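Glycerophosphodiester phosphodiesterase (PDB 1O1Z) belongs to the glycerophosphoryl diester phosphodiesterase family of TIM-barrel proteins and comes from Thermotoga maritima. Local coordinates at residues Glu62-Lys65 and Arg66-Leu70. Sequence-based numbering, arbitrary orientation.
Sequences EDLK and RLFGL
Leu64 O accepts Phe68 N at 3.1 Å, closing the i to i+4 bond of a single short helical turn, and takes a second backbone donor as the chain wraps round. Leu70 N comes in to Leu64 O from the opposite face of the carbonyl plane at 3.3 Å, with a nearly straight N-H (169°). One residue along, Lys65 O accepts Gly69 N at 2.9 Å, and Gly69, with its positive phi, ends the turn and sends the chain back alongside Leu64.

At the front of the turn the first amide protons have no earlier carbonyls to meet. Asp63 takes charge of two of them: its OD1 accepts Lys65 N at 3.1 Å, above the carboxylate plane, which makes an Asx turn, and a water that lies 2.7 Å from Asp63 OD1 and accepts from Arg66 N bridges the two. The water bound by Leu67 N at 2.9 Å donates in turn to Asp63 O.

Leu64 and Leu70 meet CB to CB at 4.0 Å, while the Leu64 and Phe68 side chains lie aslant, touching at Leu64 CD2 and Phe68 CD2; with CG set beside its own backbone N (chi1 -58°), Phe68 turns a ring edge towards Leu64 O. Helix 79-85 covers both leucines, through Leu82 and Leu85. Arg66 extends off the turn, its guanidinium paired with Asp61 and Glu27, and Leu67 CD2 lies 3.7 Å above the guanidinium plane, off toward the rim.

This is a tight excursion at the surface of the TIM-barrel domain, joining 63-64 to the antiparallel strand 70-73. Every backbone N-H from Lys65 to Leu70 has a partner: carboxylate or water for the leading ones, two carbonyls for the trailing ones.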
# COMPACT_ATOMS: atom_id res chain seq x y z
N GLU A 62 -4.10 4.19 -14.38
CA GLU A 62 -4.98 3.36 -15.19
C GLU A 62 -4.45 3.17 -16.62
O GLU A 62 -5.02 2.41 -17.38
CB GLU A 62 -6.41 3.92 -15.23
CG GLU A 62 -6.59 5.19 -16.03
CD GLU A 62 -8.05 5.55 -16.27
OE1 GLU A 62 -8.97 4.87 -15.73
OE2 GLU A 62 -8.29 6.52 -17.01
N ASP A 63 -3.40 3.90 -16.99
CA ASP A 63 -2.82 3.82 -18.34
C ASP A 63 -1.30 3.85 -18.27
O ASP A 63 -0.72 3.95 -17.19
CB ASP A 63 -3.38 4.92 -19.23
CG ASP A 63 -3.08 6.29 -18.70
OD1 ASP A 63 -1.93 6.54 -18.27
OD2 ASP A 63 -3.96 7.17 -18.65
N LEU A 64 -0.66 3.73 -19.42
CA LEU A 64 0.80 3.64 -19.52
C LEU A 64 1.47 4.97 -19.91
O LEU A 64 2.62 4.98 -20.33
CB LEU A 64 1.18 2.57 -20.55
CG LEU A 64 0.67 1.15 -20.26
CD1 LEU A 64 1.03 0.23 -21.41
CD2 LEU A 64 1.22 0.62 -18.94
N LYS A 65 0.76 6.09 -19.79
CA LYS A 65 1.25 7.36 -20.31
C LYS A 65 2.45 7.89 -19.54
O LYS A 65 3.46 8.26 -20.13
CB LYS A 65 0.14 8.44 -20.35
CG LYS A 65 -1.04 8.10 -21.21
CD LYS A 65 -1.84 9.34 -21.65
CE LYS A 65 -3.02 9.62 -20.74
NZ LYS A 65 -3.95 10.62 -21.36
N ARG A 66 2.35 7.92 -18.22
CA ARG A 66 3.37 8.59 -17.39
C ARG A 66 4.73 7.91 -17.46
O ARG A 66 5.75 8.57 -17.55
CB ARG A 66 2.89 8.66 -15.94
CG ARG A 66 3.83 9.37 -14.96
CD ARG A 66 3.21 9.56 -13.57
NE ARG A 66 2.72 8.29 -13.04
CZ ARG A 66 3.40 7.47 -12.23
NH1 ARG A 66 4.61 7.81 -11.75
NH2 ARG A 66 2.86 6.33 -11.85
N LEU A 67 4.74 6.58 -17.41
CA LEU A 67 5.99 5.83 -17.28
C LEU A 67 6.54 5.35 -18.62
O LEU A 67 7.75 5.16 -18.76
CB LEU A 67 5.77 4.62 -16.37
CG LEU A 67 5.42 4.87 -14.89
CD1 LEU A 67 5.21 3.58 -14.22
CD2 LEU A 67 6.50 5.70 -14.21
N PHE A 68 5.66 5.15 -19.60
CA PHE A 68 6.04 4.61 -20.92
C PHE A 68 5.71 5.48 -22.12
O PHE A 68 6.15 5.19 -23.24
CB PHE A 68 5.40 3.23 -21.09
CG PHE A 68 5.77 2.27 -20.03
CD1 PHE A 68 6.98 1.58 -20.11
CD2 PHE A 68 4.95 2.06 -18.92
CE1 PHE A 68 7.35 0.70 -19.10
CE2 PHE A 68 5.31 1.18 -17.91
CZ PHE A 68 6.52 0.50 -18.01
N GLY A 69 4.93 6.54 -21.92
CA GLY A 69 4.57 7.44 -23.00
C GLY A 69 3.57 6.84 -23.96
O GLY A 69 3.48 7.25 -25.12
N LEU A 70 2.80 5.87 -23.48
CA LEU A 70 1.84 5.15 -24.33
C LEU A 70 0.43 5.41 -23.85
O LEU A 70 0.15 5.21 -22.67
CB LEU A 70 2.12 3.66 -24.28
CG LEU A 70 3.48 3.20 -24.80
CD1 LEU A 70 3.68 1.73 -24.49
CD2 LEU A 70 3.58 3.46 -26.31
O HOH W 1 2.40 4.93 -16.73
O HOH W 2 0.15 6.91 -16.58